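Local coordinates for protein nicotinamide-nucleotide adenylyltransferase NadR family / Ribosylnicotinamide kinase (Lactococcus lactis subsp. cremoris, PDB 6GYE) that probably phosphorylates nicotinamide riboside, which it binds, and may also transfer an adenylyl group to nicotinamide mononucleotide in NAD+ synthesis, at residues Glu210-Ala213 with Arg214-Glu217; Asp225-Met229 with Asp230-Arg234; His110-Glu114 with Asn115-Val119. One frame throughout, in Å; residues are numbered along the deposited sequence.

Interaction 1: residues Glu210-Ala213 with Arg214-Glu217. With SO4 (sulfate ion), chain F.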
# COMPACT_ATOMS: atom_id res chain seq x y z
N GLU A 210 7.87 3.77 16.78
CA GLU A 210 8.92 4.19 17.69
C GLU A 210 10.27 3.90 17.06
O GLU A 210 10.38 3.19 16.06
CB GLU A 210 8.83 3.46 19.04
CG GLU A 210 7.54 3.65 19.85
CD GLU A 210 7.41 5.03 20.50
OE1 GLU A 210 8.31 5.88 20.32
OE2 GLU A 210 6.39 5.26 21.19
N GLU A 211 11.31 4.49 17.63
CA GLU A 211 12.67 4.23 17.16
C GLU A 211 13.10 2.86 17.67
O GLU A 211 13.31 2.67 18.88
CB GLU A 211 13.64 5.33 17.60
CG GLU A 211 15.01 5.16 16.95
CD GLU A 211 16.04 6.19 17.40
OE1 GLU A 211 16.84 6.67 16.55
OE2 GLU A 211 16.06 6.49 18.61
N TYR A 212 13.27 1.90 16.77
CA TYR A 212 13.53 0.53 17.20
C TYR A 212 14.85 0.45 17.96
O TYR A 212 14.97 -0.32 18.93
CB TYR A 212 13.52 -0.41 15.98
CG TYR A 212 13.86 -1.85 16.32
CD1 TYR A 212 12.90 -2.70 16.87
CD2 TYR A 212 15.14 -2.37 16.13
CE1 TYR A 212 13.19 -4.01 17.20
CE2 TYR A 212 15.45 -3.70 16.46
CZ TYR A 212 14.46 -4.51 17.00
OH TYR A 212 14.72 -5.82 17.35
N ALA A 213 15.85 1.24 17.54
CA ALA A 213 17.17 1.19 18.18
C ALA A 213 17.08 1.40 19.68
O ALA A 213 17.78 0.74 20.45
CB ALA A 213 18.11 2.23 17.54
N ARG A 214 16.22 2.32 20.12
CA ARG A 214 16.03 2.52 21.55
C ARG A 214 15.46 1.28 22.22
O ARG A 214 15.93 0.87 23.28
CB ARG A 214 15.15 3.73 21.80
CG ARG A 214 14.79 3.97 23.26
CD ARG A 214 14.16 5.32 23.37
NE ARG A 214 14.86 6.26 22.50
CZ ARG A 214 14.39 7.44 22.11
NH1 ARG A 214 13.19 7.85 22.51
NH2 ARG A 214 15.12 8.21 21.32
N GLU A 215 14.43 0.67 21.62
CA GLU A 215 13.89 -0.56 22.20
C GLU A 215 14.97 -1.63 22.27
O GLU A 215 15.16 -2.28 23.30
CB GLU A 215 12.69 -1.07 21.39
CG GLU A 215 12.05 -2.31 22.03
CD GLU A 215 11.43 -3.29 21.03
OE1 GLU A 215 10.56 -2.87 20.23
OE2 GLU A 215 11.80 -4.48 21.06
N TYR A 216 15.70 -1.79 21.17
CA TYR A 216 16.71 -2.84 21.08
C TYR A 216 17.78 -2.69 22.16
O TYR A 216 18.19 -3.68 22.79
CB TYR A 216 17.31 -2.80 19.67
CG TYR A 216 18.31 -3.88 19.36
CD1 TYR A 216 19.66 -3.70 19.64
CD2 TYR A 216 17.91 -5.07 18.76
CE1 TYR A 216 20.59 -4.68 19.36
CE2 TYR A 216 18.83 -6.06 18.46
CZ TYR A 216 20.17 -5.86 18.77
OH TYR A 216 21.09 -6.82 18.48
N GLU A 217 18.25 -1.46 22.38
CA GLU A 217 19.28 -1.26 23.39
C GLU A 217 18.76 -1.44 24.80
O GLU A 217 19.53 -1.83 25.69
CB GLU A 217 19.92 0.11 23.23
CG GLU A 217 20.73 0.21 21.96
CD GLU A 217 21.47 1.51 21.85
OE1 GLU A 217 21.03 2.49 22.46
OE2 GLU A 217 22.49 1.56 21.14
S SO4 F . 15.25 11.89 20.22
O1 SO4 F . 14.92 12.75 21.36
O2 SO4 F . 16.30 10.94 20.56
O3 SO4 F . 14.11 11.08 19.80
O4 SO4 F . 15.71 12.77 19.15
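Glu211 and Arg214 both carry CG anti to the backbone N (chi1 -172° in Glu211), and this brings their charged ends together three residues apart. The Glu211 chain runs out extended, while that of Arg214 bends at chi3. Their side chains cross at about a right angle. Glu211 OE2 forms a salt bridge to Arg214 NH2 at 3.3 Å, and the carboxylate and guanidinium planes stand 84° apart. The same NH2 gives two weak hydrogen bonds to a sulfate, to O2 at 3.1 Å and to O3 at 3.4 Å. The sulfate probably comes from the crystallisation liquor. It also takes backbone N-H groups of Ser190, Thr191, Gly192 and Lys193, and bonds to Thr194 OG1, consistent with the phosphate site of a P-loop. Arg214 NH2 is thus shared between Glu211 OE2 and the sulfate.

Glu211 is the N-cap residue of helix 212-220, and its O accepts a weak bond from Arg214 N. The first full helical bond runs from Tyr216 N to Tyr212 O, 2.8 Å and nearly straight at 167°. One turn apart, the two tyrosine rings meet obliquely, CE2 of Tyr212 lying 3.6 Å from CD2 of Tyr216. Tyr212 OH sits at the edge of the Tyr216 ring.

Tyr212 and Ala213 pack on Met235 of helix 229-247, and Arg214 NH1 makes a weak hydrogen bond to Thr194 OG1 at the start of helix 193-203.

Interaction 2: residues Asp225-Met229 with Asp230-Arg234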
# COMPACT_ATOMS: atom_id res chain seq x y z
N ASP A 225 28.24 2.41 21.89
CA ASP A 225 29.61 1.99 21.60
C ASP A 225 29.82 0.50 21.73
O ASP A 225 30.95 0.06 21.52
CB ASP A 225 30.61 2.73 22.49
CG ASP A 225 30.30 2.62 23.95
OD1 ASP A 225 29.29 1.96 24.30
OD2 ASP A 225 31.07 3.19 24.76
N GLU A 226 28.80 -0.29 22.06
CA GLU A 226 28.93 -1.74 22.10
C GLU A 226 28.28 -2.41 20.89
O GLU A 226 28.34 -3.64 20.77
CB GLU A 226 28.32 -2.28 23.40
CG GLU A 226 29.02 -1.75 24.66
CD GLU A 226 28.31 -2.13 25.98
OE1 GLU A 226 27.07 -2.00 26.05
OE2 GLU A 226 29.01 -2.50 26.95
N LEU A 227 27.67 -1.62 20.01
CA LEU A 227 27.00 -2.19 18.84
C LEU A 227 28.02 -2.78 17.86
O LEU A 227 29.08 -2.20 17.63
CB LEU A 227 26.18 -1.12 18.15
CG LEU A 227 25.05 -0.50 18.99
CD1 LEU A 227 24.34 0.59 18.20
CD2 LEU A 227 24.07 -1.56 19.43
N LYS A 228 27.72 -3.97 17.35
CA LYS A 228 28.52 -4.62 16.32
C LYS A 228 27.68 -4.77 15.05
O LYS A 228 26.47 -4.49 15.03
CB LYS A 228 29.02 -5.99 16.78
CG LYS A 228 29.66 -6.04 18.16
CD LYS A 228 30.99 -5.33 18.23
CE LYS A 228 31.70 -5.66 19.54
NZ LYS A 228 31.86 -7.12 19.66
N MET A 229 28.33 -5.29 14.01
CA MET A 229 27.69 -5.44 12.70
C MET A 229 26.32 -6.11 12.82
O MET A 229 25.35 -5.68 12.18
CB MET A 229 28.59 -6.25 11.77
CG MET A 229 28.01 -6.45 10.39
SD MET A 229 29.14 -7.40 9.36
CE MET A 229 29.18 -8.97 10.22
N ASP A 230 26.23 -7.14 13.65
CA ASP A 230 25.01 -7.93 13.70
C ASP A 230 23.89 -7.18 14.39
O ASP A 230 22.71 -7.37 14.04
CB ASP A 230 25.30 -9.25 14.40
CG ASP A 230 24.13 -10.18 14.38
OD1 ASP A 230 23.62 -10.48 13.28
OD2 ASP A 230 23.73 -10.62 15.48
N ASP A 231 24.22 -6.31 15.35
CA ASP A 231 23.21 -5.44 15.93
C ASP A 231 22.60 -4.53 14.87
O ASP A 231 21.38 -4.36 14.82
CB ASP A 231 23.84 -4.62 17.05
CG ASP A 231 24.43 -5.49 18.14
OD1 ASP A 231 23.70 -6.35 18.68
OD2 ASP A 231 25.62 -5.30 18.46
N TYR A 232 23.45 -3.93 14.03
CA TYR A 232 22.95 -3.05 12.98
C TYR A 232 22.02 -3.81 12.05
O TYR A 232 20.95 -3.30 11.69
CB TYR A 232 24.12 -2.42 12.21
CG TYR A 232 24.75 -1.27 12.97
CD1 TYR A 232 24.21 0.01 12.92
CD2 TYR A 232 25.89 -1.47 13.74
CE1 TYR A 232 24.77 1.07 13.62
CE2 TYR A 232 26.47 -0.42 14.45
CZ TYR A 232 25.90 0.84 14.38
OH TYR A 232 26.46 1.89 15.08
N ALA A 233 22.38 -5.04 11.70
CA ALA A 233 21.51 -5.84 10.86
C ALA A 233 20.15 -6.02 11.51
O ALA A 233 19.11 -5.84 10.87
CB ALA A 233 22.14 -7.19 10.57
N ARG A 234 20.14 -6.37 12.80
CA ARG A 234 18.87 -6.55 13.50
C ARG A 234 18.10 -5.24 13.62
O ARG A 234 16.86 -5.26 13.61
CB ARG A 234 19.11 -7.18 14.87
CG ARG A 234 19.15 -8.71 14.83
CD ARG A 234 19.61 -9.31 16.13
NE ARG A 234 19.83 -10.75 16.01
CZ ARG A 234 19.02 -11.67 16.51
NH1 ARG A 234 17.94 -11.31 17.20
NH2 ARG A 234 19.30 -12.96 16.34
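Asp231 OD2 accepts the backbone N-H of Lys228 at 2.7 Å, with an N-H...O angle of 171°. The bond uses the anti lone pair of OD2, the one away from OD1. Asp231 CG stands anti to its own carbonyl carbon (chi1 -59°), which swings the carboxylate back over the helix start. The other oxygen, OD1, is held by Tyr216 OH of helix 212-220. With both oxygens engaged, the carboxylate is probably fixed in rotation.

Lys228 is the N-cap residue of helix 229-247. The side chain of the third residue beyond it thus returns to the N-cap amide, which is one half of a capping box. Lysine has no side-chain acceptor to supply the reciprocal bond. Instead, its chain runs beside Asp231, pointing the same way, and ends well away from the carboxylate. The helical bonding begins with Tyr232 N to Lys228 O, 3.2 Å, and continues with Ala233 N to Met229 O, 3.1 Å. A carboxylate at the N-terminal end of a helix is likely to be stabilised by the helix dipole.

Leu227, just ahead of the cap, lies against the first turn. Its side chain crosses that of Tyr232 at about a right angle. Leu227 CB touches Tyr232 CE2 at 3.8 Å, and CD1 lies 4.0 Å from Tyr232 OH. The other methyl, CD2, packs on Asp231 CB at 3.9 Å. Lys228 O lies at the edge of the Tyr232 ring, 3.3 Å from CD2. The ring is buried, packing on Thr265, Tyr268 and Tyr272 of helix 262-272 and on Leu281 of helix 275-290.

Interaction 3: residues His110-Glu114 with Asn115-Val119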
# COMPACT_ATOMS: atom_id res chain seq x y z
N HIS A 110 -13.54 -24.11 -15.78
CA HIS A 110 -12.50 -24.59 -14.87
C HIS A 110 -12.90 -24.42 -13.41
O HIS A 110 -12.61 -25.28 -12.58
CB HIS A 110 -11.19 -23.85 -15.15
CG HIS A 110 -10.01 -24.39 -14.40
ND1 HIS A 110 -9.64 -25.72 -14.45
CD2 HIS A 110 -9.14 -23.78 -13.56
CE1 HIS A 110 -8.57 -25.90 -13.69
NE2 HIS A 110 -8.25 -24.74 -13.13
N ASN A 111 -13.59 -23.33 -13.09
CA ASN A 111 -13.84 -22.95 -11.71
C ASN A 111 -15.23 -23.36 -11.21
O ASN A 111 -15.66 -22.90 -10.15
CB ASN A 111 -13.65 -21.44 -11.53
CG ASN A 111 -12.19 -21.03 -11.63
OD1 ASN A 111 -11.47 -21.04 -10.63
ND2 ASN A 111 -11.74 -20.72 -12.84
N THR A 112 -15.92 -24.22 -11.93
CA THR A 112 -17.24 -24.67 -11.51
C THR A 112 -17.25 -26.17 -11.28
O THR A 112 -16.61 -26.93 -12.02
CB THR A 112 -18.31 -24.29 -12.53
OG1 THR A 112 -18.45 -22.86 -12.54
CG2 THR A 112 -19.62 -24.91 -12.14
N LEU A 113 -17.98 -26.59 -10.25
CA LEU A 113 -18.06 -28.00 -9.89
C LEU A 113 -19.02 -28.74 -10.82
O LEU A 113 -18.64 -29.74 -11.43
CB LEU A 113 -18.52 -28.12 -8.43
CG LEU A 113 -18.29 -29.39 -7.62
CD1 LEU A 113 -19.27 -30.48 -8.02
CD2 LEU A 113 -16.84 -29.87 -7.75
N GLU A 114 -20.24 -28.24 -10.95
CA GLU A 114 -21.35 -28.99 -11.53
C GLU A 114 -21.58 -28.63 -12.99
O GLU A 114 -20.93 -27.75 -13.56
CB GLU A 114 -22.62 -28.76 -10.71
CG GLU A 114 -22.38 -28.88 -9.21
CD GLU A 114 -23.60 -28.56 -8.38
OE1 GLU A 114 -24.73 -28.70 -8.90
OE2 GLU A 114 -23.43 -28.15 -7.21
N ASN A 115 -22.50 -29.36 -13.60
CA ASN A 115 -22.99 -29.15 -14.96
C ASN A 115 -24.44 -28.70 -14.90
O ASN A 115 -25.06 -28.67 -13.83
CB ASN A 115 -22.87 -30.44 -15.79
CG ASN A 115 -21.46 -30.96 -15.88
OD1 ASN A 115 -20.50 -30.19 -15.86
ND2 ASN A 115 -21.32 -32.27 -15.99
N ASP A 116 -24.99 -28.36 -16.07
CA ASP A 116 -26.36 -27.84 -16.18
C ASP A 116 -26.55 -26.61 -15.30
O ASP A 116 -27.47 -26.53 -14.49
CB ASP A 116 -27.38 -28.92 -15.84
CG ASP A 116 -27.10 -30.21 -16.56
OD1 ASP A 116 -27.04 -30.19 -17.81
OD2 ASP A 116 -26.93 -31.25 -15.88
N LEU A 117 -25.65 -25.65 -15.45
CA LEU A 117 -25.71 -24.44 -14.65
C LEU A 117 -26.70 -23.45 -15.23
O LEU A 117 -27.01 -23.48 -16.42
CB LEU A 117 -24.35 -23.77 -14.57
CG LEU A 117 -23.16 -24.59 -14.10
CD1 LEU A 117 -21.96 -23.67 -14.14
CD2 LEU A 117 -23.40 -25.16 -12.70
N SER A 118 -27.15 -22.55 -14.37
CA SER A 118 -27.85 -21.33 -14.78
C SER A 118 -26.93 -20.18 -14.39
O SER A 118 -26.76 -19.88 -13.21
CB SER A 118 -29.22 -21.21 -14.12
OG SER A 118 -29.88 -20.02 -14.53
N VAL A 119 -26.29 -19.58 -15.39
CA VAL A 119 -25.27 -18.56 -15.18
C VAL A 119 -25.81 -17.20 -15.58
O VAL A 119 -26.47 -17.05 -16.62
CB VAL A 119 -24.00 -18.90 -15.98
CG1 VAL A 119 -22.99 -17.78 -15.84
CG2 VAL A 119 -23.41 -20.20 -15.49
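Thr112 and Leu117 make a small apolar contact across the loop that joins helix 95-110 to strand 118-123. That strand belongs to the five-stranded parallel sheet, where it lies between strands 15-21 and 142-147. The loop is the helix-to-strand connection of a Rossmann-like parallel sheet (strand order 3-2-1-4-5), probably the nucleotidyltransferase part. Across it, Thr112 packs on Leu117, with no clear hydrogen bond between residues 110-114 and 115-119.

The two side chains reach toward each other tip to tip. Thr112 CG2 meets Leu117 CD1 at 3.3 Å, tighter than usual for two carbons, and lies 3.8 Å from CD2. The methyl of Thr112 stands anti to the backbone N, while OG1 (chi1 -68°) is turned beside it. This sends the carbon branch to the leucine and leaves the hydroxyl bonded to Ile108 O of the preceding helix. Leu117 holds CG anti to its carbonyl carbon (chi1 -54°), which puts both methyls toward Thr112. Its CD2 also approaches the backbone oxygen of Glu114, at 3.7 Å.

Replacing Leu117 by an alanine would probably open a gap beside Thr112 CG2, leaving that methyl without its closest partner in the loop.

Glu114 turns its end away from the leucine. Its OE1 forms a salt bridge with Lys14, and its OE2 accepts the N-H of Gly13, just before strand 15-21. Leu117 N is taken by Asn141 OD1 beside strand 142-147. The loop is thus bonded to the chain leading into both neighbouring strands.

Thr112 and Leu117 meet through methyl groups, while Thr112 OG1 and the Glu114 carboxylate bond outside the loop. The contact between Thr112 and Leu117 consequently depends on shape and burial rather than on charge.

Along the chain interaction 3 comes first, then interaction 1, then interaction 2. Interactions 1 and 2 are neighbours, their centres about 12 Å apart, on the consecutive helices 212-220 and 229-247 of the P-loop NTPase-like AAA region. They touch through the Tyr216 and Asp231 side chains, and where Glu217 packs on Leu227. Interaction 3 lies on the opposite side of the chain's centre, about 55 Å and 59 Å from the other two centres, in the loop leading into strand 118-123 of the five-stranded parallel sheet. The layout agrees with a two-part enzyme: interactions 1 and 2 belong to the probable kinase part, interaction 3 probably to the adenylyltransferase part.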